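Local coordinates for cobalamin biosynthesis protein CobN (Mycobacterium tuberculosis, PDB 7C6O) that probably serves as the large catalytic subunit of cobaltochelatase, the enzyme that inserts cobalt into the corrin ring during cobalamin biosynthesis, at residues V470-L481 against D523-L533; Y532-D540 against D578-L586. All coordinates share one frame; numbering follows the deposited sequence.

Contact 1: residues V470-L481 against D523-L533; sequences VTAYWGPPPGEL and DPDLPPSHHYL
H530, W474 and Y473 each form a side-chain hydrogen bond across the contact. H530 NE2 donates to G475 O at 2.8 Å, nearly straight at 164°. The acceptor lies in the imidazole plane. The other ring nitrogen, ND1, bonds to Y455 OH, and the two bonds should help fix the ring's orientation. W474 NE1 donates to P527 O at 2.9 Å. The oxygen sits at the indole edge, but the donor stands above the carbonyl plane. Y473 OH donates to D523 OD1 at 2.8 Å, from above a carboxylate turned 83° against the ring. A water donates to Y473 OH and to D525 OD2. D525 OD2 also forms a salt bridge with K999.

Ring faces form the second group. The H530 imidazole is clamped between V470 CG1 on one face and P477 CA on the other, both as CH-pi contacts. V470 reaches it because CG1 stands anti to the backbone N (chi1 169°). S529 CA and CB sit over the indole face of W474, CA 3.5 Å from the centroid of the five-membered ring and almost on its normal. P527 CD rests over the Y473 ring, displaced toward the rim.

Apolar side chains form a third group. L526 CD1 fits between Y473 CD2, at 3.6 Å, and W474 CZ2, at 4.0 Å. V470 CG2 packs against P527 CB at 4.0 Å. L481 CD1 approaches S529 CB.

S529 is also the N-cap of helix 530-539, where its OG accepts from Y532 N at 3.0 Å. G475 follows helix 464-474 with positive phi, and a cis peptide precedes P478 in the proline-rich turn beyond. This is packing of a helix C-terminus and its exit loop against a capped helix N-terminus, with a histidine side chain linking them.

Contact 2: residues Y532-D540 against D578-L586; sequences YLAAYRWLD and DAALGDLPL
A580 CB is at the apolar centre. It meets Y536 CB at 4.1 Å, L533 CD2 at 4.3 Å and the edge of the Y532 ring through CE1. L533 CD2 also reaches A579 CB. The small alanines allow the helices to come close, with the CA atoms of L533 and A580 5.4 Å apart. Further along, L584 lies against D540, its CG and CD2 alongside the carboxylate, and its CD1 faces L539 CB.

R537 forms the polar edge. Its chain bends at chi2 and chi3 (-65° and 85°), which folds the guanidinium back to the end of helix 576-581. NE and NH2 both bond to A580 O, at 3.1 and 2.8 Å, from one face of the carbonyl plane. NH1 and NH2 grip D540 OD2 end-on, with the salt bridge at 3.0 Å from NH1. A water links D540 OD2 to D583 N, and D540 OD1 pairs with R355. Together they probably keep the carboxylate placed to receive the R537 guanidinium.

G582 leaves the helix with positive phi. The motif is arginine capping of a helix C-terminus, with a type II' turn (L581 to L584) leading toward strand 586-591.

Overall arrangement
Contacts 1 and 2 are in series along the chain, and their centres lie about 15 Å apart. Helix 530-539 takes part in both and is the direct connection between them. Its N-terminal end meets the C-terminal end of helix 464-474 and the loop that follows it in contact 1. From Y532 onward it meets helix 576-581 and the turn after it in contact 2. Y532 and L533 belong to both contacts. Helix 452-459 touches L533 beside both contacts. Contact 1 is partly buried, while contact 2 is buried. Strands 492-500, 503-507 and 586-591, near these contacts, belong to one mixed sheet. Helix 530-539 thus joins neighbouring helices around that sheet, within the CobN/magnesium chelatase family region.

Contact 1: residues V470-L481 against D523-L533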
# COMPACT_ATOMS: atom_id res chain seq x y z
N VAL A 470 7.25 3.78 25.95
CA VAL A 470 6.25 2.82 26.42
C VAL A 470 5.95 3.04 27.90
O VAL A 470 4.79 3.09 28.32
CB VAL A 470 6.70 1.38 26.14
CG1 VAL A 470 5.80 0.39 26.86
CG2 VAL A 470 6.71 1.10 24.65
N THR A 471 7.00 3.19 28.71
CA THR A 471 6.78 3.42 30.14
C THR A 471 6.20 4.80 30.41
O THR A 471 5.50 4.99 31.41
CB THR A 471 8.08 3.23 30.93
OG1 THR A 471 9.08 4.12 30.43
CG2 THR A 471 8.57 1.79 30.82
N ALA A 472 6.47 5.77 29.53
CA ALA A 472 5.91 7.10 29.72
C ALA A 472 4.39 7.08 29.63
O ALA A 472 3.70 7.80 30.36
CB ALA A 472 6.50 8.08 28.70
N TYR A 473 3.85 6.26 28.73
CA TYR A 473 2.41 6.19 28.54
C TYR A 473 1.74 5.09 29.36
O TYR A 473 0.60 5.26 29.79
CB TYR A 473 2.09 5.98 27.06
CG TYR A 473 2.23 7.23 26.22
CD1 TYR A 473 3.46 7.59 25.68
CD2 TYR A 473 1.13 8.04 25.96
CE1 TYR A 473 3.58 8.73 24.91
CE2 TYR A 473 1.25 9.18 25.20
CZ TYR A 473 2.48 9.52 24.67
OH TYR A 473 2.60 10.66 23.91
N TRP A 474 2.43 3.97 29.59
CA TRP A 474 1.82 2.81 30.22
C TRP A 474 2.41 2.46 31.58
O TRP A 474 2.00 1.46 32.18
CB TRP A 474 1.92 1.60 29.29
CG TRP A 474 1.24 1.84 27.97
CD1 TRP A 474 1.84 2.12 26.78
CD2 TRP A 474 -0.17 1.83 27.72
NE1 TRP A 474 0.89 2.29 25.79
CE2 TRP A 474 -0.35 2.11 26.35
CE3 TRP A 474 -1.30 1.62 28.52
CZ2 TRP A 474 -1.62 2.18 25.76
CZ3 TRP A 474 -2.55 1.68 27.94
CH2 TRP A 474 -2.70 1.96 26.57
N GLY A 475 3.36 3.25 32.08
CA GLY A 475 3.96 3.00 33.37
C GLY A 475 5.07 1.97 33.28
O GLY A 475 5.30 1.37 32.22
N PRO A 476 5.79 1.76 34.38
CA PRO A 476 6.85 0.75 34.37
C PRO A 476 6.26 -0.62 34.13
O PRO A 476 5.07 -0.87 34.41
CB PRO A 476 7.47 0.88 35.76
CG PRO A 476 6.44 1.55 36.60
CD PRO A 476 5.68 2.45 35.67
N PRO A 477 7.05 -1.55 33.60
CA PRO A 477 6.55 -2.90 33.39
C PRO A 477 6.20 -3.54 34.72
O PRO A 477 6.83 -3.23 35.76
CB PRO A 477 7.72 -3.62 32.71
CG PRO A 477 8.93 -2.87 33.18
CD PRO A 477 8.49 -1.44 33.27
N PRO A 478 5.19 -4.42 34.75
CA PRO A 478 4.40 -4.92 33.62
C PRO A 478 3.18 -4.08 33.28
O PRO A 478 2.29 -4.56 32.57
CB PRO A 478 3.97 -6.30 34.10
CG PRO A 478 3.74 -6.09 35.56
CD PRO A 478 4.80 -5.09 36.01
N GLY A 479 3.12 -2.85 33.78
CA GLY A 479 1.99 -1.99 33.52
C GLY A 479 0.80 -2.30 34.41
O GLY A 479 0.89 -2.99 35.42
N GLU A 480 -0.36 -1.76 34.00
CA GLU A 480 -1.60 -1.94 34.73
C GLU A 480 -2.71 -2.54 33.88
O GLU A 480 -3.85 -2.65 34.36
CB GLU A 480 -2.08 -0.60 35.31
CG GLU A 480 -1.13 0.03 36.31
CD GLU A 480 -1.48 1.48 36.60
OE1 GLU A 480 -1.93 2.19 35.68
OE2 GLU A 480 -1.31 1.90 37.76
N LEU A 481 -2.43 -2.93 32.64
CA LEU A 481 -3.43 -3.50 31.75
C LEU A 481 -3.38 -5.02 31.85
O LEU A 481 -2.36 -5.63 31.49
CB LEU A 481 -3.20 -3.06 30.31
CG LEU A 481 -3.92 -1.81 29.81
CD1 LEU A 481 -3.86 -1.76 28.29
CD2 LEU A 481 -5.36 -1.81 30.29
N ASP A 523 -2.30 12.29 21.33
CA ASP A 523 -1.20 11.35 21.14
C ASP A 523 -1.51 10.37 20.01
O ASP A 523 -1.78 9.19 20.25
CB ASP A 523 -0.92 10.59 22.44
CG ASP A 523 -0.69 11.52 23.61
OD1 ASP A 523 0.33 12.24 23.61
OD2 ASP A 523 -1.55 11.54 24.51
N PRO A 524 -1.44 10.83 18.76
CA PRO A 524 -1.49 9.87 17.64
C PRO A 524 -0.35 8.87 17.68
O PRO A 524 -0.49 7.78 17.13
CB PRO A 524 -1.43 10.77 16.40
CG PRO A 524 -0.80 12.04 16.88
CD PRO A 524 -1.27 12.22 18.29
N ASP A 525 0.76 9.20 18.37
CA ASP A 525 1.92 8.33 18.49
C ASP A 525 1.87 7.44 19.73
O ASP A 525 2.93 7.03 20.23
CB ASP A 525 3.20 9.16 18.49
CG ASP A 525 3.15 10.34 19.43
OD1 ASP A 525 2.07 10.60 20.00
OD2 ASP A 525 4.19 11.01 19.60
N LEU A 526 0.68 7.15 20.25
CA LEU A 526 0.52 6.28 21.41
C LEU A 526 1.25 4.96 21.18
O LEU A 526 0.95 4.25 20.21
CB LEU A 526 -0.96 6.02 21.68
CG LEU A 526 -1.27 5.08 22.84
CD1 LEU A 526 -0.88 5.72 24.17
CD2 LEU A 526 -2.75 4.68 22.85
N PRO A 527 2.22 4.60 22.02
CA PRO A 527 2.96 3.36 21.81
C PRO A 527 2.12 2.15 22.20
O PRO A 527 1.11 2.29 22.91
CB PRO A 527 4.17 3.52 22.74
CG PRO A 527 3.66 4.39 23.85
CD PRO A 527 2.71 5.36 23.19
N PRO A 528 2.50 0.95 21.76
CA PRO A 528 1.80 -0.25 22.23
C PRO A 528 1.99 -0.42 23.73
O PRO A 528 3.00 -0.01 24.30
CB PRO A 528 2.48 -1.38 21.45
CG PRO A 528 3.84 -0.85 21.15
CD PRO A 528 3.64 0.62 20.88
N SER A 529 0.99 -1.02 24.37
CA SER A 529 1.03 -1.26 25.80
C SER A 529 1.91 -2.46 26.13
O SER A 529 2.34 -3.21 25.25
CB SER A 529 -0.38 -1.49 26.34
OG SER A 529 -0.89 -2.74 25.88
N HIS A 530 2.18 -2.64 27.43
CA HIS A 530 2.88 -3.84 27.87
C HIS A 530 2.08 -5.09 27.56
O HIS A 530 2.65 -6.14 27.24
CB HIS A 530 3.19 -3.77 29.36
CG HIS A 530 4.13 -2.67 29.75
ND1 HIS A 530 5.46 -2.67 29.38
CD2 HIS A 530 3.94 -1.55 30.48
CE1 HIS A 530 6.05 -1.59 29.87
NE2 HIS A 530 5.15 -0.89 30.54
N HIS A 531 0.75 -5.01 27.65
CA HIS A 531 -0.09 -6.15 27.31
C HIS A 531 0.01 -6.48 25.83
O HIS A 531 0.10 -7.66 25.45
CB HIS A 531 -1.54 -5.87 27.71
CG HIS A 531 -2.49 -6.96 27.33
ND1 HIS A 531 -3.31 -6.89 26.23
CD2 HIS A 531 -2.75 -8.16 27.91
CE1 HIS A 531 -4.04 -7.99 26.14
NE2 HIS A 531 -3.71 -8.78 27.15
N TYR A 532 -0.00 -5.46 24.97
CA TYR A 532 0.16 -5.68 23.54
C TYR A 532 1.48 -6.38 23.24
O TYR A 532 1.52 -7.36 22.50
CB TYR A 532 0.08 -4.34 22.80
CG TYR A 532 -0.01 -4.45 21.29
CD1 TYR A 532 1.11 -4.77 20.53
CD2 TYR A 532 -1.21 -4.22 20.63
CE1 TYR A 532 1.03 -4.88 19.16
CE2 TYR A 532 -1.29 -4.32 19.25
CZ TYR A 532 -0.17 -4.64 18.52
OH TYR A 532 -0.24 -4.75 17.15
N LEU A 533 2.57 -5.87 23.82
CA LEU A 533 3.88 -6.47 23.57
C LEU A 533 3.97 -7.87 24.16
O LEU A 533 4.51 -8.78 23.52
CB LEU A 533 4.98 -5.57 24.14
CG LEU A 533 5.09 -4.18 23.52
CD1 LEU A 533 6.03 -3.30 24.33
CD2 LEU A 533 5.56 -4.28 22.08
O HOH W 1 5.00 11.28 22.48

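Contact 2: residues Y532-D540 against D578-L586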
# COMPACT_ATOMS: atom_id res chain seq x y z
N TYR A 532 -0.00 -5.46 24.97
CA TYR A 532 0.16 -5.68 23.54
C TYR A 532 1.48 -6.38 23.24
O TYR A 532 1.52 -7.36 22.50
CB TYR A 532 0.08 -4.34 22.80
CG TYR A 532 -0.01 -4.45 21.29
CD1 TYR A 532 1.11 -4.77 20.53
CD2 TYR A 532 -1.21 -4.22 20.63
CE1 TYR A 532 1.03 -4.88 19.16
CE2 TYR A 532 -1.29 -4.32 19.25
CZ TYR A 532 -0.17 -4.64 18.52
OH TYR A 532 -0.24 -4.75 17.15
N LEU A 533 2.57 -5.87 23.82
CA LEU A 533 3.88 -6.47 23.57
C LEU A 533 3.97 -7.87 24.16
O LEU A 533 4.51 -8.78 23.52
CB LEU A 533 4.98 -5.57 24.14
CG LEU A 533 5.09 -4.18 23.52
CD1 LEU A 533 6.03 -3.30 24.33
CD2 LEU A 533 5.56 -4.28 22.08
N ALA A 534 3.45 -8.07 25.37
CA ALA A 534 3.51 -9.38 26.00
C ALA A 534 2.78 -10.43 25.17
O ALA A 534 3.26 -11.56 25.02
CB ALA A 534 2.91 -9.32 27.41
N ALA A 535 1.63 -10.07 24.60
CA ALA A 535 0.84 -11.03 23.84
C ALA A 535 1.61 -11.51 22.61
O ALA A 535 1.67 -12.72 22.33
CB ALA A 535 -0.50 -10.42 23.43
N TYR A 536 2.21 -10.59 21.86
CA TYR A 536 2.96 -11.00 20.68
C TYR A 536 4.24 -11.73 21.07
O TYR A 536 4.63 -12.70 20.40
CB TYR A 536 3.28 -9.79 19.79
CG TYR A 536 2.22 -9.56 18.75
CD1 TYR A 536 2.18 -10.33 17.59
CD2 TYR A 536 1.23 -8.61 18.93
CE1 TYR A 536 1.20 -10.14 16.63
CE2 TYR A 536 0.24 -8.41 17.98
CZ TYR A 536 0.23 -9.18 16.84
OH TYR A 536 -0.74 -8.99 15.89
N ARG A 537 4.90 -11.29 22.13
CA ARG A 537 6.11 -11.97 22.56
C ARG A 537 5.81 -13.37 23.09
O ARG A 537 6.67 -14.26 23.02
CB ARG A 537 6.85 -11.14 23.60
CG ARG A 537 7.52 -9.88 23.03
CD ARG A 537 8.63 -10.23 22.05
NE ARG A 537 8.14 -10.46 20.69
CZ ARG A 537 8.63 -11.39 19.87
NH1 ARG A 537 9.61 -12.19 20.28
NH2 ARG A 537 8.13 -11.54 18.65
N TRP A 538 4.59 -13.60 23.59
CA TRP A 538 4.23 -14.94 24.03
C TRP A 538 4.01 -15.87 22.85
O TRP A 538 4.22 -17.09 22.97
CB TRP A 538 2.99 -14.91 24.93
CG TRP A 538 2.50 -16.29 25.22
CD1 TRP A 538 2.98 -17.16 26.15
CD2 TRP A 538 1.44 -16.99 24.54
NE1 TRP A 538 2.29 -18.35 26.10
CE2 TRP A 538 1.33 -18.26 25.12
CE3 TRP A 538 0.57 -16.64 23.49
CZ2 TRP A 538 0.39 -19.20 24.70
CZ3 TRP A 538 -0.36 -17.58 23.08
CH2 TRP A 538 -0.45 -18.84 23.68
N LEU A 539 3.58 -15.34 21.70
CA LEU A 539 3.46 -16.16 20.51
C LEU A 539 4.80 -16.72 20.06
O LEU A 539 4.83 -17.75 19.38
CB LEU A 539 2.84 -15.35 19.36
CG LEU A 539 1.42 -14.82 19.54
CD1 LEU A 539 0.99 -14.01 18.32
CD2 LEU A 539 0.46 -15.98 19.78
N ASP A 540 5.89 -16.07 20.43
CA ASP A 540 7.23 -16.44 19.98
C ASP A 540 7.88 -17.36 21.01
O ASP A 540 7.22 -17.89 21.91
CB ASP A 540 8.05 -15.18 19.75
CG ASP A 540 9.14 -15.37 18.70
OD1 ASP A 540 9.54 -16.52 18.45
OD2 ASP A 540 9.60 -14.34 18.15
N ASP A 578 8.62 -3.88 15.09
CA ASP A 578 9.77 -4.78 15.18
C ASP A 578 9.86 -5.44 16.55
O ASP A 578 10.13 -6.64 16.65
CB ASP A 578 11.05 -4.02 14.86
CG ASP A 578 12.28 -4.91 14.86
OD1 ASP A 578 12.63 -5.45 13.79
OD2 ASP A 578 12.90 -5.06 15.93
N ALA A 579 9.63 -4.66 17.61
CA ALA A 579 9.66 -5.22 18.96
C ALA A 579 8.56 -6.27 19.15
O ALA A 579 8.77 -7.29 19.81
CB ALA A 579 9.52 -4.11 19.99
N ALA A 580 7.38 -6.03 18.57
CA ALA A 580 6.27 -6.96 18.74
C ALA A 580 6.48 -8.23 17.93
O ALA A 580 6.38 -9.34 18.46
CB ALA A 580 4.96 -6.28 18.36
N LEU A 581 6.80 -8.09 16.64
CA LEU A 581 6.79 -9.24 15.74
C LEU A 581 8.11 -10.01 15.74
O LEU A 581 8.11 -11.24 15.62
CB LEU A 581 6.46 -8.79 14.32
CG LEU A 581 6.18 -9.90 13.30
CD1 LEU A 581 5.07 -10.81 13.79
CD2 LEU A 581 5.82 -9.29 11.95
N GLY A 582 9.24 -9.32 15.87
CA GLY A 582 10.53 -10.00 15.92
C GLY A 582 10.82 -10.76 14.64
O GLY A 582 10.59 -10.27 13.53
N ASP A 583 11.33 -11.98 14.80
CA ASP A 583 11.68 -12.85 13.68
C ASP A 583 10.52 -13.70 13.18
O ASP A 583 10.72 -14.53 12.29
CB ASP A 583 12.84 -13.78 14.07
CG ASP A 583 14.13 -13.04 14.36
OD1 ASP A 583 14.31 -11.92 13.84
OD2 ASP A 583 14.97 -13.58 15.10
N LEU A 584 9.32 -13.51 13.72
CA LEU A 584 8.20 -14.40 13.39
C LEU A 584 7.78 -14.25 11.94
O LEU A 584 7.45 -13.14 11.50
CB LEU A 584 7.01 -14.10 14.30
CG LEU A 584 7.07 -14.58 15.74
CD1 LEU A 584 5.95 -13.95 16.55
CD2 LEU A 584 6.97 -16.10 15.80
N PRO A 585 7.77 -15.33 11.15
CA PRO A 585 7.20 -15.25 9.81
C PRO A 585 5.72 -14.88 9.87
O PRO A 585 4.98 -15.35 10.73
CB PRO A 585 7.39 -16.67 9.25
CG PRO A 585 8.52 -17.25 10.06
CD PRO A 585 8.35 -16.66 11.43
N LEU A 586 5.31 -14.00 8.96
CA LEU A 586 3.94 -13.50 8.92
C LEU A 586 3.34 -13.78 7.55
O LEU A 586 3.85 -13.30 6.53
CB LEU A 586 3.90 -12.00 9.23
CG LEU A 586 2.54 -11.29 9.12
CD1 LEU A 586 1.52 -11.90 10.06
CD2 LEU A 586 2.69 -9.79 9.38
O HOH W 2 11.99 -13.15 17.42